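Local coordinates for mRNA export protein (Chaetomium thermophilum, PDB 4WPM), which probably takes part in exporting mRNA from the nucleus to the cytoplasm, the present chain being its RNA recognition motif (RRM) domain, at residues Val21-Gly26 against Glu95-Pro100. Numbering follows the deposited sequence.
Sequences VIKILG and EETNEP. With SO4 (sulfate ion), chain C.
Glu95 O is approached twice from the neighbouring strand: Lys23 N donates a hydrogen bond of 2.8 Å that is nearly straight at the hydrogen (172°), and the CA-H of Ile22 adds a weaker contact. The return bond, Glu95 N to Lys23 O at 2.9 Å, closes the ring and defines Lys23 and Glu95 as an antiparallel hydrogen-bonded pair, with Ile22 and Glu96 the non-hydrogen-bonded pair next to it.

On the face carrying Val21, Lys23 and Thr97, the methyl of Thr97 is the meeting point. Its CG2 lies 3.5 Å from Lys23 CG, with Lys23 CD equally near, and 3.7 Å from Val21 CG1. Beyond CD the lysine chain bends (chi3 60°), and NZ reaches the Glu99 carboxylate in a salt bridge, weak as a hydrogen bond, with OE1 at 3.3 Å and OE2 hardly farther. Thr97 turns OG1 anti to its own nitrogen (chi1 -174°), leaving the methyl to meet the lysine CG and CD. There OG1 accepts from Glu99 N at 3.0 Å, an ST turn from Thr97 to Glu99. The same hydroxyl donates to O4 of a sulfate, probably from the crystallisation liquor, at 2.7 Å, while Asn98 N holds sulfate O3. A valine here, with no hydroxyl, would leave Glu99 N without this acceptor and sulfate O4 without this donor, and is likely to let the turn that brings the carboxylate to Lys23 shift.

Lys23 also makes a cation-pi contact with Tyr66, and Val21, Lys23 and Glu99 pack on Trp68. In RRM domains this helix-free face commonly binds RNA; in this assembly Glu95 and Leu25 pack on Gln77 and Leu80 of the second subunit. Ile22 points to the opposite face, backed in the RRM fold by two helices (here 40-51 and 73-81), and strand 20-25 runs centrally between 66-71 and 90-97.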
ATOM      1  N   VAL A  21       8.496  -2.304  13.462  1.00 23.54           N
ATOM      2  CA  VAL A  21       8.300  -1.961  12.057  1.00 22.07           C
ATOM      3  C   VAL A  21       7.078  -1.062  11.898  1.00 19.18           C
ATOM      4  O   VAL A  21       6.002  -1.367  12.416  1.00 15.80           O
ATOM      5  CB  VAL A  21       8.133  -3.223  11.186  1.00 23.75           C
ATOM      6  CG1 VAL A  21       7.914  -2.846   9.724  1.00 23.20           C
ATOM      7  CG2 VAL A  21       9.349  -4.127  11.323  1.00 25.05           C
ATOM      8  N   ILE A  22       7.255   0.042  11.179  1.00 20.94           N
ATOM      9  CA  ILE A  22       6.169   0.976  10.899  1.00 16.57           C
ATOM     10  C   ILE A  22       5.894   1.046   9.401  1.00 16.69           C
ATOM     11  O   ILE A  22       6.820   1.154   8.596  1.00 17.90           O
ATOM     12  CB  ILE A  22       6.490   2.393  11.425  1.00 14.36           C
ATOM     13  CG1 ILE A  22       6.742   2.368  12.935  1.00 16.89           C
ATOM     14  CG2 ILE A  22       5.369   3.371  11.076  1.00 12.02           C
ATOM     15  CD1 ILE A  22       5.538   1.959  13.768  1.00 21.50           C
ATOM     16  N   LYS A  23       4.615   0.986   9.040  1.00 16.72           N
ATOM     17  CA  LYS A  23       4.185   1.148   7.655  1.00 18.95           C
ATOM     18  C   LYS A  23       3.473   2.485   7.479  1.00 15.01           C
ATOM     19  O   LYS A  23       2.572   2.823   8.249  1.00 11.65           O
ATOM     20  CB  LYS A  23       3.263  -0.001   7.244  1.00 25.54           C
ATOM     21  CG  LYS A  23       3.955  -1.356   7.194  1.00 31.64           C
ATOM     22  CD  LYS A  23       3.024  -2.475   6.724  1.00 34.19           C
ATOM     23  CE  LYS A  23       2.469  -2.243   5.326  1.00 35.12           C
ATOM     24  NZ  LYS A  23       1.599  -3.372   4.893  1.00 35.55           N
ATOM     25  N   ILE A  24       3.882   3.235   6.460  1.00 17.50           N
ATOM     26  CA  ILE A  24       3.298   4.541   6.167  1.00 13.99           C
ATOM     27  C   ILE A  24       2.686   4.564   4.772  1.00 14.22           C
ATOM     28  O   ILE A  24       3.334   4.190   3.794  1.00 14.61           O
ATOM     29  CB  ILE A  24       4.348   5.665   6.275  1.00 15.33           C
ATOM     30  CG1 ILE A  24       4.999   5.660   7.661  1.00 17.07           C
ATOM     31  CG2 ILE A  24       3.715   7.024   5.985  1.00 13.72           C
ATOM     32  CD1 ILE A  24       6.211   6.561   7.774  1.00 19.42           C
ATOM     33  N   LEU A  25       1.437   5.014   4.695  1.00 15.14           N
ATOM     34  CA  LEU A  25       0.704   5.093   3.437  1.00 14.49           C
ATOM     35  C   LEU A  25       0.302   6.534   3.141  1.00 16.98           C
ATOM     36  O   LEU A  25      -0.053   7.279   4.054  1.00 17.40           O
ATOM     37  CB  LEU A  25      -0.537   4.201   3.493  1.00 13.21           C
ATOM     38  CG  LEU A  25      -1.302   3.954   2.192  1.00 12.29           C
ATOM     39  CD1 LEU A  25      -0.424   3.297   1.135  1.00 13.21           C
ATOM     40  CD2 LEU A  25      -2.530   3.106   2.478  1.00 12.18           C
ATOM     41  N   GLY A  26       0.360   6.919   1.868  1.00 19.06           N
ATOM     42  CA  GLY A  26      -0.103   8.229   1.437  1.00 23.47           C
ATOM     43  C   GLY A  26       0.971   9.119   0.836  1.00 29.62           C
ATOM     44  O   GLY A  26       0.677  10.229   0.389  1.00 44.76           O
ATOM     45  N   GLU A  95       0.879   2.890  10.645  1.00 19.22           N
ATOM     46  CA  GLU A  95       0.507   1.684  11.384  1.00 22.18           C
ATOM     47  C   GLU A  95       1.711   0.832  11.780  1.00 20.86           C
ATOM     48  O   GLU A  95       2.711   0.775  11.065  1.00 14.25           O
ATOM     49  CB  GLU A  95      -0.469   0.838  10.566  1.00 30.12           C
ATOM     50  CG  GLU A  95      -1.717   1.585  10.127  1.00 42.07           C
ATOM     51  CD  GLU A  95      -2.672   0.712   9.336  1.00 52.77           C
ATOM     52  OE1 GLU A  95      -2.200  -0.221   8.651  1.00 56.94           O
ATOM     53  OE2 GLU A  95      -3.895   0.958   9.398  1.00 56.49           O
ATOM     54  N   GLU A  96       1.598   0.174  12.931  1.00 27.67           N
ATOM     55  CA  GLU A  96       2.577  -0.820  13.355  1.00 32.98           C
ATOM     56  C   GLU A  96       2.201  -2.178  12.769  1.00 30.15           C
ATOM     57  O   GLU A  96       1.019  -2.492  12.623  1.00 29.25           O
ATOM     58  CB  GLU A  96       2.644  -0.902  14.881  1.00 43.27           C
ATOM     59  CG  GLU A  96       3.805  -1.730  15.402  1.00 56.00           C
ATOM     60  CD  GLU A  96       3.779  -1.891  16.909  1.00 68.28           C
ATOM     61  OE1 GLU A  96       3.346  -0.946  17.603  1.00 74.43           O
ATOM     62  OE2 GLU A  96       4.193  -2.962  17.401  1.00 71.59           O
ATOM     63  N   THR A  97       3.210  -2.976  12.428  1.00 29.55           N
ATOM     64  CA  THR A  97       2.983  -4.278  11.810  1.00 29.65           C
ATOM     65  C   THR A  97       4.047  -5.293  12.211  1.00 26.17           C
ATOM     66  O   THR A  97       5.186  -4.927  12.505  1.00 26.88           O
ATOM     67  CB  THR A  97       2.967  -4.171  10.272  1.00 32.52           C
ATOM     68  OG1 THR A  97       2.610  -5.437   9.702  1.00 30.15           O
ATOM     69  CG2 THR A  97       4.334  -3.742   9.743  1.00 30.77           C
ATOM     70  N   ASN A  98       3.665  -6.569  12.223  1.00 20.91           N
ATOM     71  CA  ASN A  98       4.617  -7.650  12.445  1.00 17.07           C
ATOM     72  C   ASN A  98       5.082  -8.252  11.121  1.00 17.60           C
ATOM     73  O   ASN A  98       5.773  -9.270  11.102  1.00 18.89           O
ATOM     74  CB  ASN A  98       4.004  -8.736  13.336  1.00 15.14           C
ATOM     75  CG  ASN A  98       2.692  -9.281  12.792  1.00 15.37           C
ATOM     76  OD1 ASN A  98       2.485  -9.361  11.582  1.00 18.07           O
ATOM     77  ND2 ASN A  98       1.800  -9.668  13.696  1.00 13.38           N
ATOM     78  N   GLU A  99       4.697  -7.618  10.017  1.00 18.26           N
ATOM     79  CA  GLU A  99       5.153  -8.038   8.698  1.00 23.33           C
ATOM     80  C   GLU A  99       6.665  -7.876   8.602  1.00 25.31           C
ATOM     81  O   GLU A  99       7.216  -6.908   9.125  1.00 26.95           O
ATOM     82  CB  GLU A  99       4.468  -7.222   7.601  1.00 28.40           C
ATOM     83  CG  GLU A  99       3.057  -7.668   7.271  1.00 31.52           C
ATOM     84  CD  GLU A  99       2.361  -6.716   6.316  1.00 32.56           C
ATOM     85  OE1 GLU A  99       1.307  -6.162   6.692  1.00 37.22           O
ATOM     86  OE2 GLU A  99       2.858  -6.532   5.185  1.00 30.19           O
ATOM     87  N   PRO A 100       7.348  -8.823   7.937  1.00 27.04           N
ATOM     88  CA  PRO A 100       8.794  -8.638   7.772  1.00 26.46           C
ATOM     89  C   PRO A 100       9.118  -7.480   6.836  1.00 28.99           C
ATOM     90  O   PRO A 100       8.431  -7.290   5.832  1.00 28.33           O
ATOM     91  CB  PRO A 100       9.253  -9.972   7.174  1.00 24.38           C
ATOM     92  CG  PRO A 100       8.044 -10.523   6.500  1.00 21.76           C
ATOM     93  CD  PRO A 100       6.873 -10.074   7.321  1.00 22.24           C
TER
HETATM   94  S   SO4 C 301      -0.382  -6.463  10.958  1.00 35.16           S
HETATM   95  O1  SO4 C 301      -1.346  -7.537  10.736  1.00 33.13           O
HETATM   96  O2  SO4 C 301      -0.926  -5.514  11.925  1.00 33.12           O
HETATM   97  O3  SO4 C 301       0.862  -7.027  11.474  1.00 34.86           O
HETATM   98  O4  SO4 C 301      -0.116  -5.774   9.698  1.00 36.03           O